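Local coordinates for protein cellobiose 2-epimerase (PDB 5ZIG) that probably catalyses the reversible epimerization of cellobiose to beta-glucosyl-(1->4)-mannose and belongs to the N-acylglucosamine 2-epimerase family, at residues Q33-P36 and F41-S44; L151-G156 and E199-L204; T203-T208 and R212-M217. One frame throughout, in Å; residues are numbered along the deposited sequence.

Contact 1. Residues Q33-P36 and F41-S44; sequences QQDP and FYGS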
ATOM      1  N   GLN A  33      -6.702  -6.038  18.856  1.00 21.27           N
ATOM      2  CA  GLN A  33      -7.831  -5.289  18.305  1.00 31.20           C
ATOM      3  C   GLN A  33      -8.768  -6.168  17.478  1.00 34.11           C
ATOM      4  O   GLN A  33      -9.481  -5.657  16.613  1.00 32.65           O
ATOM      5  CB  GLN A  33      -7.353  -4.118  17.448  1.00 26.45           C
ATOM      6  CG  GLN A  33      -6.337  -3.223  18.109  1.00 34.53           C
ATOM      7  CD  GLN A  33      -6.975  -2.196  18.989  1.00 36.52           C
ATOM      8  OE1 GLN A  33      -8.172  -2.261  19.270  1.00 41.06           O
ATOM      9  NE2 GLN A  33      -6.189  -1.228  19.427  1.00 37.54           N
ATOM     10  N   GLN A  34      -8.750  -7.477  17.704  1.00 21.12           N
ATOM     11  CA  GLN A  34      -9.685  -8.389  17.072  1.00 29.18           C
ATOM     12  C   GLN A  34     -11.003  -8.416  17.853  1.00 25.59           C
ATOM     13  O   GLN A  34     -11.011  -8.433  19.087  1.00 24.77           O
ATOM     14  CB  GLN A  34      -9.070  -9.787  17.003  1.00 26.78           C
ATOM     15  CG  GLN A  34      -7.618  -9.796  16.508  1.00 23.09           C
ATOM     16  CD  GLN A  34      -7.055 -11.191  16.377  1.00 25.73           C
ATOM     17  OE1 GLN A  34      -7.485 -11.973  15.520  1.00 25.95           O
ATOM     18  NE2 GLN A  34      -6.086 -11.516  17.226  1.00 30.35           N
ATOM     19  N   ASP A  35     -12.111  -8.419  17.119  1.00 31.84           N
ATOM     20  CA  ASP A  35     -13.476  -8.480  17.636  1.00 28.80           C
ATOM     21  C   ASP A  35     -13.845  -9.908  18.029  1.00 21.23           C
ATOM     22  O   ASP A  35     -14.006 -10.770  17.156  1.00 24.99           O
ATOM     23  CB  ASP A  35     -14.448  -7.961  16.566  1.00 28.62           C
ATOM     24  CG  ASP A  35     -15.826  -7.642  17.112  1.00 35.03           C
ATOM     25  OD1 ASP A  35     -16.341  -8.394  17.972  1.00 37.15           O
ATOM     26  OD2 ASP A  35     -16.413  -6.645  16.635  1.00 34.60           O
ATOM     27  N   PRO A  36     -14.009 -10.195  19.326  1.00 23.41           N
ATOM     28  CA  PRO A  36     -14.335 -11.566  19.757  1.00 24.50           C
ATOM     29  C   PRO A  36     -15.812 -11.936  19.644  1.00 25.36           C
ATOM     30  O   PRO A  36     -16.153 -13.105  19.859  1.00 25.47           O
ATOM     31  CB  PRO A  36     -13.883 -11.585  21.210  1.00 28.50           C
ATOM     32  CG  PRO A  36     -14.151 -10.153  21.677  1.00 29.11           C
ATOM     33  CD  PRO A  36     -13.897  -9.267  20.466  1.00 24.30           C
ATOM     34  N   PHE A  41     -11.531  -7.359  12.821  1.00 24.08           N
ATOM     35  CA  PHE A  41     -10.897  -6.373  13.680  1.00 28.87           C
ATOM     36  C   PHE A  41     -11.786  -5.138  13.809  1.00 37.82           C
ATOM     37  O   PHE A  41     -12.571  -4.824  12.902  1.00 28.70           O
ATOM     38  CB  PHE A  41      -9.526  -5.930  13.129  1.00 34.48           C
ATOM     39  CG  PHE A  41      -8.476  -7.014  13.128  1.00 33.90           C
ATOM     40  CD1 PHE A  41      -8.646  -8.173  12.391  1.00 28.97           C
ATOM     41  CD2 PHE A  41      -7.315  -6.866  13.894  1.00 27.97           C
ATOM     42  CE1 PHE A  41      -7.682  -9.163  12.394  1.00 24.71           C
ATOM     43  CE2 PHE A  41      -6.351  -7.855  13.906  1.00 21.84           C
ATOM     44  CZ  PHE A  41      -6.532  -9.004  13.151  1.00 28.12           C
ATOM     45  N   TYR A  42     -11.647  -4.427  14.937  1.00 21.15           N
ATOM     46  CA  TYR A  42     -12.503  -3.270  15.193  1.00 26.55           C
ATOM     47  C   TYR A  42     -12.339  -2.237  14.090  1.00 30.92           C
ATOM     48  O   TYR A  42     -11.273  -2.101  13.480  1.00 21.17           O
ATOM     49  CB  TYR A  42     -12.211  -2.637  16.570  1.00 23.88           C
ATOM     50  CG  TYR A  42     -12.539  -3.569  17.715  1.00 24.24           C
ATOM     51  CD1 TYR A  42     -13.843  -3.993  17.926  1.00 31.98           C
ATOM     52  CD2 TYR A  42     -11.535  -4.067  18.556  1.00 25.77           C
ATOM     53  CE1 TYR A  42     -14.156  -4.869  18.957  1.00 29.81           C
ATOM     54  CE2 TYR A  42     -11.839  -4.941  19.589  1.00 33.14           C
ATOM     55  CZ  TYR A  42     -13.161  -5.335  19.781  1.00 32.29           C
ATOM     56  OH  TYR A  42     -13.496  -6.196  20.790  1.00 36.80           O
ATOM     57  N   GLY A  43     -13.440  -1.534  13.811  1.00 31.03           N
ATOM     58  CA  GLY A  43     -13.528  -0.674  12.646  1.00 29.22           C
ATOM     59  C   GLY A  43     -12.947   0.704  12.820  1.00 31.97           C
ATOM     60  O   GLY A  43     -12.597   1.333  11.817  1.00 31.68           O
ATOM     61  N   SER A  44     -12.841   1.189  14.061  1.00 27.13           N
ATOM     62  CA  SER A  44     -12.265   2.500  14.339  1.00 37.89           C
ATOM     63  C   SER A  44     -11.606   2.510  15.713  1.00 35.59           C
ATOM     64  O   SER A  44     -12.216   2.060  16.688  1.00 37.68           O
ATOM     65  CB  SER A  44     -13.334   3.592  14.268  1.00 37.73           C
ATOM     66  OG  SER A  44     -12.733   4.867  14.366  1.00 43.55           O
TER

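Contact 2. Residues L151-G156 and E199-L204; sequences LLEDRG and EAYSTL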
ATOM      1  N   LEU A 151     -13.045 -10.777 -12.255  1.00 19.89           N
ATOM      2  CA  LEU A 151     -14.013  -9.680 -12.305  1.00 22.97           C
ATOM      3  C   LEU A 151     -13.334  -8.378 -12.689  1.00 30.12           C
ATOM      4  O   LEU A 151     -13.866  -7.599 -13.495  1.00 30.65           O
ATOM      5  CB  LEU A 151     -14.708  -9.513 -10.956  1.00 25.11           C
ATOM      6  CG  LEU A 151     -15.809 -10.488 -10.542  1.00 33.19           C
ATOM      7  CD1 LEU A 151     -16.177 -10.219  -9.089  1.00 28.63           C
ATOM      8  CD2 LEU A 151     -17.030 -10.362 -11.456  1.00 30.64           C
ATOM      9  N   LEU A 152     -12.184  -8.102 -12.059  1.00 27.24           N
ATOM     10  CA  LEU A 152     -11.386  -6.934 -12.398  1.00 25.92           C
ATOM     11  C   LEU A 152     -11.076  -6.877 -13.893  1.00 29.95           C
ATOM     12  O   LEU A 152     -11.107  -5.800 -14.502  1.00 26.68           O
ATOM     13  CB  LEU A 152     -10.095  -6.940 -11.577  1.00 23.00           C
ATOM     14  CG  LEU A 152     -10.088  -6.374 -10.156  1.00 38.13           C
ATOM     15  CD1 LEU A 152     -11.395  -6.634  -9.402  1.00 46.34           C
ATOM     16  CD2 LEU A 152      -8.905  -6.930  -9.375  1.00 35.81           C
ATOM     17  N   GLU A 153     -10.763  -8.025 -14.501  1.00 22.20           N
ATOM     18  CA  GLU A 153     -10.473  -8.022 -15.924  1.00 24.59           C
ATOM     19  C   GLU A 153     -11.767  -8.009 -16.732  1.00 30.94           C
ATOM     20  O   GLU A 153     -11.922  -7.203 -17.655  1.00 38.08           O
ATOM     21  CB  GLU A 153      -9.599  -9.228 -16.291  1.00 27.34           C
ATOM     22  CG  GLU A 153      -8.244  -9.264 -15.560  1.00 20.63           C
ATOM     23  CD  GLU A 153      -7.377  -8.069 -15.882  1.00 28.55           C
ATOM     24  OE1 GLU A 153      -7.019  -7.878 -17.070  1.00 27.34           O
ATOM     25  OE2 GLU A 153      -7.067  -7.308 -14.932  1.00 30.98           O
ATOM     26  N   ASP A 154     -12.730  -8.851 -16.361  1.00 29.06           N
ATOM     27  CA  ASP A 154     -13.913  -8.985 -17.212  1.00 26.82           C
ATOM     28  C   ASP A 154     -14.849  -7.780 -17.093  1.00 26.87           C
ATOM     29  O   ASP A 154     -15.341  -7.274 -18.110  1.00 26.95           O
ATOM     30  CB  ASP A 154     -14.636 -10.301 -16.897  1.00 39.46           C
ATOM     31  CG  ASP A 154     -13.746 -11.541 -17.142  1.00 51.56           C
ATOM     32  OD1 ASP A 154     -14.038 -12.633 -16.590  1.00 47.03           O
ATOM     33  OD2 ASP A 154     -12.734 -11.416 -17.873  1.00 52.38           O
ATOM     34  N   ARG A 155     -15.098  -7.290 -15.876  1.00 28.38           N
ATOM     35  CA  ARG A 155     -15.942  -6.112 -15.695  1.00 30.62           C
ATOM     36  C   ARG A 155     -15.155  -4.821 -15.508  1.00 39.70           C
ATOM     37  O   ARG A 155     -15.623  -3.765 -15.940  1.00 47.42           O
ATOM     38  CB  ARG A 155     -16.883  -6.284 -14.491  1.00 27.90           C
ATOM     39  CG  ARG A 155     -17.700  -7.581 -14.470  1.00 38.07           C
ATOM     40  CD  ARG A 155     -18.652  -7.690 -15.660  1.00 45.84           C
ATOM     41  NE  ARG A 155     -19.585  -6.566 -15.735  1.00 46.70           N
ATOM     42  CZ  ARG A 155     -19.648  -5.723 -16.759  1.00 42.88           C
ATOM     43  NH1 ARG A 155     -18.838  -5.877 -17.799  1.00 43.51           N
ATOM     44  NH2 ARG A 155     -20.519  -4.726 -16.749  1.00 41.41           N
ATOM     45  N   GLY A 156     -13.974  -4.873 -14.884  1.00 29.37           N
ATOM     46  CA  GLY A 156     -13.272  -3.647 -14.541  1.00 29.36           C
ATOM     47  C   GLY A 156     -12.532  -2.990 -15.685  1.00 29.18           C
ATOM     48  O   GLY A 156     -12.416  -1.760 -15.724  1.00 31.42           O
ATOM     49  N   GLU A 199      -0.192  -3.473  -7.724  1.00 28.66           N
ATOM     50  CA  GLU A 199       0.404  -4.037  -6.515  1.00 26.79           C
ATOM     51  C   GLU A 199      -0.118  -5.439  -6.251  1.00 19.71           C
ATOM     52  O   GLU A 199       0.661  -6.376  -6.002  1.00 19.67           O
ATOM     53  CB  GLU A 199       0.128  -3.108  -5.330  1.00 26.20           C
ATOM     54  CG  GLU A 199       0.353  -3.703  -3.953  1.00 31.93           C
ATOM     55  CD  GLU A 199      -0.188  -2.800  -2.851  1.00 31.28           C
ATOM     56  OE1 GLU A 199      -1.424  -2.626  -2.744  1.00 31.87           O
ATOM     57  OE2 GLU A 199       0.627  -2.232  -2.108  1.00 32.63           O
ATOM     58  N   ALA A 200      -1.441  -5.602  -6.327  1.00 27.83           N
ATOM     59  CA  ALA A 200      -2.062  -6.914  -6.189  1.00 28.76           C
ATOM     60  C   ALA A 200      -1.522  -7.896  -7.215  1.00 27.15           C
ATOM     61  O   ALA A 200      -1.247  -9.056  -6.890  1.00 20.02           O
ATOM     62  CB  ALA A 200      -3.588  -6.786  -6.342  1.00 21.11           C
ATOM     63  N   TYR A 201      -1.405  -7.461  -8.470  1.00 24.51           N
ATOM     64  CA  TYR A 201      -1.109  -8.396  -9.556  1.00 25.50           C
ATOM     65  C   TYR A 201       0.325  -8.893  -9.479  1.00 22.84           C
ATOM     66  O   TYR A 201       0.574 -10.086  -9.682  1.00 31.52           O
ATOM     67  CB  TYR A 201      -1.381  -7.747 -10.909  1.00 19.63           C
ATOM     68  CG  TYR A 201      -2.860  -7.631 -11.247  1.00 26.06           C
ATOM     69  CD1 TYR A 201      -3.838  -7.959 -10.311  1.00 26.50           C
ATOM     70  CD2 TYR A 201      -3.273  -7.212 -12.498  1.00 27.18           C
ATOM     71  CE1 TYR A 201      -5.195  -7.856 -10.617  1.00 32.95           C
ATOM     72  CE2 TYR A 201      -4.651  -7.093 -12.821  1.00 19.77           C
ATOM     73  CZ  TYR A 201      -5.596  -7.428 -11.874  1.00 25.63           C
ATOM     74  OH  TYR A 201      -6.953  -7.340 -12.172  1.00 29.80           O
ATOM     75  N   SER A 202       1.281  -7.997  -9.199  1.00 20.85           N
ATOM     76  CA  SER A 202       2.658  -8.439  -8.949  1.00 24.52           C
ATOM     77  C   SER A 202       2.688  -9.609  -7.972  1.00 24.87           C
ATOM     78  O   SER A 202       3.355 -10.622  -8.216  1.00 25.89           O
ATOM     79  CB  SER A 202       3.519  -7.284  -8.422  1.00 22.36           C
ATOM     80  OG  SER A 202       3.748  -6.299  -9.423  1.00 29.64           O
ATOM     81  N   THR A 203       1.923  -9.507  -6.883  1.00 27.54           N
ATOM     82  CA  THR A 203       1.908 -10.546  -5.856  1.00 29.34           C
ATOM     83  C   THR A 203       1.124 -11.783  -6.312  1.00 27.51           C
ATOM     84  O   THR A 203       1.527 -12.917  -6.017  1.00 28.08           O
ATOM     85  CB  THR A 203       1.350  -9.952  -4.542  1.00 25.55           C
ATOM     86  OG1 THR A 203       2.331  -9.084  -3.958  1.00 23.59           O
ATOM     87  CG2 THR A 203       0.988 -11.033  -3.516  1.00 22.93           C
ATOM     88  N   LEU A 204       0.009 -11.598  -7.031  1.00 22.18           N
ATOM     89  CA  LEU A 204      -0.698 -12.757  -7.583  1.00 20.18           C
ATOM     90  C   LEU A 204       0.178 -13.483  -8.600  1.00 22.30           C
ATOM     91  O   LEU A 204       0.209 -14.718  -8.635  1.00 24.30           O
ATOM     92  CB  LEU A 204      -2.038 -12.326  -8.206  1.00 22.58           C
ATOM     93  CG  LEU A 204      -2.929 -13.445  -8.777  1.00 21.66           C
ATOM     94  CD1 LEU A 204      -3.337 -14.452  -7.690  1.00 20.37           C
ATOM     95  CD2 LEU A 204      -4.152 -12.912  -9.529  1.00 24.88           C
TER

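Contact 3. Residues T203-T208 and R212-M217; sequences TLFRTT and RVREAM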
ATOM      1  N   THR A 203       1.923  -9.507  -6.883  1.00 27.54           N
ATOM      2  CA  THR A 203       1.908 -10.546  -5.856  1.00 29.34           C
ATOM      3  C   THR A 203       1.124 -11.783  -6.312  1.00 27.51           C
ATOM      4  O   THR A 203       1.527 -12.917  -6.017  1.00 28.08           O
ATOM      5  CB  THR A 203       1.350  -9.952  -4.542  1.00 25.55           C
ATOM      6  OG1 THR A 203       2.331  -9.084  -3.958  1.00 23.59           O
ATOM      7  CG2 THR A 203       0.988 -11.033  -3.516  1.00 22.93           C
ATOM      8  N   LEU A 204       0.009 -11.598  -7.031  1.00 22.18           N
ATOM      9  CA  LEU A 204      -0.698 -12.757  -7.583  1.00 20.18           C
ATOM     10  C   LEU A 204       0.178 -13.483  -8.600  1.00 22.30           C
ATOM     11  O   LEU A 204       0.209 -14.718  -8.635  1.00 24.30           O
ATOM     12  CB  LEU A 204      -2.038 -12.326  -8.206  1.00 22.58           C
ATOM     13  CG  LEU A 204      -2.929 -13.445  -8.777  1.00 21.66           C
ATOM     14  CD1 LEU A 204      -3.337 -14.452  -7.690  1.00 20.37           C
ATOM     15  CD2 LEU A 204      -4.152 -12.912  -9.529  1.00 24.88           C
ATOM     16  N   PHE A 205       0.940 -12.731  -9.395  1.00 24.46           N
ATOM     17  CA  PHE A 205       1.870 -13.349 -10.341  1.00 29.39           C
ATOM     18  C   PHE A 205       3.038 -14.033  -9.630  1.00 31.71           C
ATOM     19  O   PHE A 205       3.466 -15.119 -10.036  1.00 23.74           O
ATOM     20  CB  PHE A 205       2.396 -12.305 -11.327  1.00 29.29           C
ATOM     21  CG  PHE A 205       3.372 -12.855 -12.334  1.00 37.77           C
ATOM     22  CD1 PHE A 205       2.932 -13.628 -13.393  1.00 38.37           C
ATOM     23  CD2 PHE A 205       4.734 -12.596 -12.213  1.00 42.14           C
ATOM     24  CE1 PHE A 205       3.824 -14.130 -14.317  1.00 44.55           C
ATOM     25  CE2 PHE A 205       5.633 -13.091 -13.129  1.00 40.32           C
ATOM     26  CZ  PHE A 205       5.180 -13.860 -14.184  1.00 46.52           C
ATOM     27  N   ARG A 206       3.584 -13.400  -8.587  1.00 31.04           N
ATOM     28  CA  ARG A 206       4.624 -14.060  -7.805  1.00 30.97           C
ATOM     29  C   ARG A 206       4.119 -15.376  -7.234  1.00 32.16           C
ATOM     30  O   ARG A 206       4.844 -16.377  -7.213  1.00 34.37           O
ATOM     31  CB  ARG A 206       5.109 -13.154  -6.674  1.00 30.08           C
ATOM     32  CG  ARG A 206       6.135 -13.859  -5.778  1.00 27.78           C
ATOM     33  CD  ARG A 206       6.667 -12.946  -4.645  1.00 26.57           C
ATOM     34  NE  ARG A 206       7.707 -12.061  -5.144  1.00 33.75           N
ATOM     35  CZ  ARG A 206       7.532 -10.781  -5.435  1.00 43.44           C
ATOM     36  NH1 ARG A 206       6.342 -10.216  -5.259  1.00 52.29           N
ATOM     37  NH2 ARG A 206       8.554 -10.064  -5.891  1.00 42.28           N
ATOM     38  N   THR A 207       2.870 -15.396  -6.767  1.00 29.31           N
ATOM     39  CA  THR A 207       2.303 -16.575  -6.122  1.00 20.45           C
ATOM     40  C   THR A 207       1.995 -17.687  -7.131  1.00 27.03           C
ATOM     41  O   THR A 207       2.106 -18.870  -6.795  1.00 30.02           O
ATOM     42  CB  THR A 207       1.026 -16.165  -5.354  1.00 37.38           C
ATOM     43  OG1 THR A 207       1.287 -14.997  -4.542  1.00 29.06           O
ATOM     44  CG2 THR A 207       0.473 -17.304  -4.481  1.00 29.20           C
ATOM     45  N   THR A 208       1.631 -17.342  -8.374  1.00 28.80           N
ATOM     46  CA  THR A 208       1.116 -18.332  -9.320  1.00 27.75           C
ATOM     47  C   THR A 208       1.846 -18.406 -10.660  1.00 29.58           C
ATOM     48  O   THR A 208       1.728 -19.431 -11.336  1.00 35.44           O
ATOM     49  CB  THR A 208      -0.372 -18.074  -9.629  1.00 28.34           C
ATOM     50  OG1 THR A 208      -0.493 -16.844 -10.355  1.00 28.76           O
ATOM     51  CG2 THR A 208      -1.218 -18.001  -8.366  1.00 28.74           C
ATOM     52  N   ARG A 212      -1.533 -14.797 -17.568  1.00 30.59           N
ATOM     53  CA  ARG A 212      -2.580 -13.792 -17.745  1.00 30.57           C
ATOM     54  C   ARG A 212      -2.383 -12.637 -16.769  1.00 28.37           C
ATOM     55  O   ARG A 212      -2.628 -11.475 -17.107  1.00 26.13           O
ATOM     56  CB  ARG A 212      -3.960 -14.427 -17.581  1.00 31.82           C
ATOM     57  CG  ARG A 212      -4.305 -15.400 -18.697  1.00 42.95           C
ATOM     58  CD  ARG A 212      -5.794 -15.457 -18.981  1.00 60.92           C
ATOM     59  NE  ARG A 212      -6.438 -14.155 -18.814  1.00 72.60           N
ATOM     60  CZ  ARG A 212      -7.246 -13.842 -17.803  1.00 74.60           C
ATOM     61  NH1 ARG A 212      -7.511 -14.737 -16.857  1.00 73.35           N
ATOM     62  NH2 ARG A 212      -7.786 -12.630 -17.734  1.00 72.62           N
ATOM     63  N   VAL A 213      -1.900 -12.931 -15.570  1.00 30.37           N
ATOM     64  CA  VAL A 213      -1.532 -11.855 -14.658  1.00 29.77           C
ATOM     65  C   VAL A 213      -0.392 -11.032 -15.241  1.00 26.18           C
ATOM     66  O   VAL A 213      -0.432  -9.793 -15.220  1.00 25.00           O
ATOM     67  CB  VAL A 213      -1.175 -12.415 -13.274  1.00 27.98           C
ATOM     68  CG1 VAL A 213      -1.307 -11.293 -12.200  1.00 21.52           C
ATOM     69  CG2 VAL A 213      -2.080 -13.560 -12.966  1.00 26.75           C
ATOM     70  N   ARG A 214       0.638 -11.701 -15.779  1.00 30.34           N
ATOM     71  CA  ARG A 214       1.802 -10.961 -16.271  1.00 33.40           C
ATOM     72  C   ARG A 214       1.402 -10.038 -17.406  1.00 30.27           C
ATOM     73  O   ARG A 214       1.926  -8.920 -17.532  1.00 25.73           O
ATOM     74  CB  ARG A 214       2.916 -11.906 -16.739  1.00 35.48           C
ATOM     75  CG  ARG A 214       3.869 -11.241 -17.761  1.00 44.30           C
ATOM     76  CD  ARG A 214       4.657 -12.225 -18.620  1.00 50.43           C
ATOM     77  NE  ARG A 214       6.001 -12.425 -18.093  1.00 59.42           N
ATOM     78  CZ  ARG A 214       6.446 -13.577 -17.601  1.00 63.38           C
ATOM     79  NH1 ARG A 214       5.656 -14.643 -17.586  1.00 67.16           N
ATOM     80  NH2 ARG A 214       7.684 -13.667 -17.131  1.00 62.16           N
ATOM     81  N   GLU A 215       0.464 -10.493 -18.242  1.00 28.34           N
ATOM     82  CA  GLU A 215      -0.010  -9.670 -19.342  1.00 29.03           C
ATOM     83  C   GLU A 215      -0.783  -8.454 -18.833  1.00 20.95           C
ATOM     84  O   GLU A 215      -0.606  -7.346 -19.349  1.00 25.28           O
ATOM     85  CB  GLU A 215      -0.850 -10.534 -20.292  1.00 42.01           C
ATOM     86  CG  GLU A 215       0.043 -11.537 -21.049  1.00 53.32           C
ATOM     87  CD  GLU A 215      -0.715 -12.600 -21.837  1.00 60.17           C
ATOM     88  OE1 GLU A 215      -1.959 -12.683 -21.727  1.00 59.21           O
ATOM     89  OE2 GLU A 215      -0.044 -13.366 -22.564  1.00 60.33           O
ATOM     90  N   ALA A 216      -1.641  -8.638 -17.825  1.00 24.91           N
ATOM     91  CA  ALA A 216      -2.301  -7.481 -17.216  1.00 29.81           C
ATOM     92  C   ALA A 216      -1.277  -6.526 -16.606  1.00 30.59           C
ATOM     93  O   ALA A 216      -1.433  -5.300 -16.691  1.00 19.88           O
ATOM     94  CB  ALA A 216      -3.314  -7.938 -16.169  1.00 26.23           C
ATOM     95  N   MET A 217      -0.204  -7.075 -16.016  1.00 34.46           N
ATOM     96  CA  MET A 217       0.892  -6.252 -15.492  1.00 36.84           C
ATOM     97  C   MET A 217       1.539  -5.410 -16.590  1.00 29.98           C
ATOM     98  O   MET A 217       1.740  -4.204 -16.422  1.00 25.48           O
ATOM     99  CB  MET A 217       1.936  -7.140 -14.810  1.00 31.45           C
ATOM    100  CG  MET A 217       1.465  -7.705 -13.475  1.00 32.33           C
ATOM    101  SD  MET A 217       2.498  -9.059 -12.877  1.00 38.42           S
ATOM    102  CE  MET A 217       4.005  -8.205 -12.342  1.00 30.72           C
TER

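Contact 1. Residues Q33-P36 and F41-S44
Gln34 and Phe41 bring their backbones together in a single bridge, CA to CA 4.1 Å, where the loop that follows helix 7-31 turns back on itself before strand 44-45. Such loops join the helices at one end of the (alpha/alpha)6 barrel characteristic of the N-acylglucosamine 2-epimerase family. One backbone hydrogen bond, Tyr42 N to Gln33 O, ties the two parts of the loop together at 3.0 Å and is nearly straight, with 164° at the hydrogen. The same carbonyl oxygen also receives a CA-H...O contact from Phe41.

On one side of the bridge Gln34 runs alongside Phe41, both side chains pointing the same way. Its CG lies over a face of the ring in a CH-pi contact, 3.8 Å from the centroid, and its amide is turned only 16° from the ring plane. That amide is held beyond the loop, OE1 by Asn85 and NE2 by Leu31 O, while the Phe41 ring also stacks on His63.

Tyr42 carries the other side, crossing Asp35 and Pro36 at about a right angle. Swung anti to the backbone N (chi1 -165°), the Asp35 carboxylate lies beside Tyr42 CE1; its OD1 accepts from Ile37 N and His38 N, and its OD2 pairs with Lys55. Farther along the tyrosine, Pro36 CD sits 3.1 Å from Tyr42 OH.

Contact 2. Residues L151-G156 and E199-L204
Tyr201 reaches across from helix 191-208 and donates a hydrogen bond from its hydroxyl to Glu153 on helix 139-156, OH to OE2 at 2.8 Å. The nearest CA atoms, those of Leu152 and Tyr201, are 10.8 Å apart, so the length of the tyrosine spans most of the gap. The glutamate and tyrosine side chains run past one another head to tail. The oxygen approaches at the ring edge, near its plane, and accepts through its anti lone pair, while the carboxylate is turned 62° from the ring.

Leu152 comes to the other side of the hydroxyl, its CD2 4.0 Å from Tyr201 CE1 while Glu153 OE2 lies by CE2. The same CD2, 3.4 Å from Tyr201 OH, flanks the hydroxyl on the side away from Glu153 OE2, and Leu152 CB lies 3.2 Å from that OH.

Outside this first shell, Tyr164 OH also hydrogen-bonds to Glu153 OE2, giving that buried oxygen two hydroxyl partners, which would be expected to stabilise its negative charge. A bend at chi2 (-62°) folds the glutamate chain back and brings the carboxylate to the tyrosine. Phe149 meets the Tyr201 ring edge-to-face, and Val213 and Ala216 of helix 211-228 pack against it. A phenylalanine here removes the hydroxyl, and would probably leave Glu153 OE2 with Tyr164 alone of its two hydroxyl partners and the carboxylate freer to turn.

Leu151 O accepts from both Arg155 N and Gly156 N, the latter closing a wider pi-type turn near the end of helix 139-156. The buried Tyr201-Glu153 bond links helix 139-156 to helix 191-208, two helices in the wall of the (alpha/alpha)6 barrel characteristic of this epimerase family.

Contact 3. Residues T203-T208 and R212-M217
Phe205 and Val213 mark the closest approach of the two backbones, CA to CA 5.7 Å, on helices that run roughly antiparallel. The axes of the short segments come within 9.1 Å of each other, with 152° between their directions, and the chain needs only Lys209, Glu210 and one further residue to turn from one segment to the next.

Phe205 is the main side chain in the interface. The first torsion swings the ring away from the backbone nitrogen and out toward the second helix, where it meets three partners. Val213 CB lies at the ring edge, and its CG1 packs 3.9 Å from Phe205 CB. Met217 approaches about at a right angle to the phenylalanine, its SD 3.6 Å from Phe205 CB; the sulfur is 4.7 Å from the ring centroid and 41° off the ring normal, an oblique Met-aromatic contact.

Arg214 crosses farther out along the ring. Its CB comes to 3.4 Å from Phe205 CE1, and a bend at chi3 brings the guanidinium round so that Phe205 CZ sits over one of its faces. Ring and guanidinium planes are 75° apart, so the two groups are not stacked.

On the other flank Leu204 CD2 touches Val213 CG2 at 4.1 Å, and Trp146 of helix 139-156 packs against both residues. Within its own helix Thr208 OG1 donates a hydrogen bond to Leu204 O, and this carbonyl takes both Thr208 N and OG1, from opposite faces. This is an antiparallel alpha-hairpin, the unit from which an (alpha/alpha)6 barrel is assembled.

Contact 1 comes first along the chain, and contact 3 begins on the segment where contact 2 ends. Contact 1 stands apart, its centre 28 Å from that of contact 2 and 32 Å from that of contact 3, and joins parts of a single loop. Contacts 2 and 3 have centres just 8 Å apart and both use helix 191-208, sharing Thr203 and Leu204. They also touch directly: Tyr201 O packs against Val213 CG1 at 3.4 Å. One helix therefore faces both a sequence-distant partner, helix 139-156, and its immediate successor, helix 211-228, illustrating how a helical barrel combines local hairpins with longer-range packing.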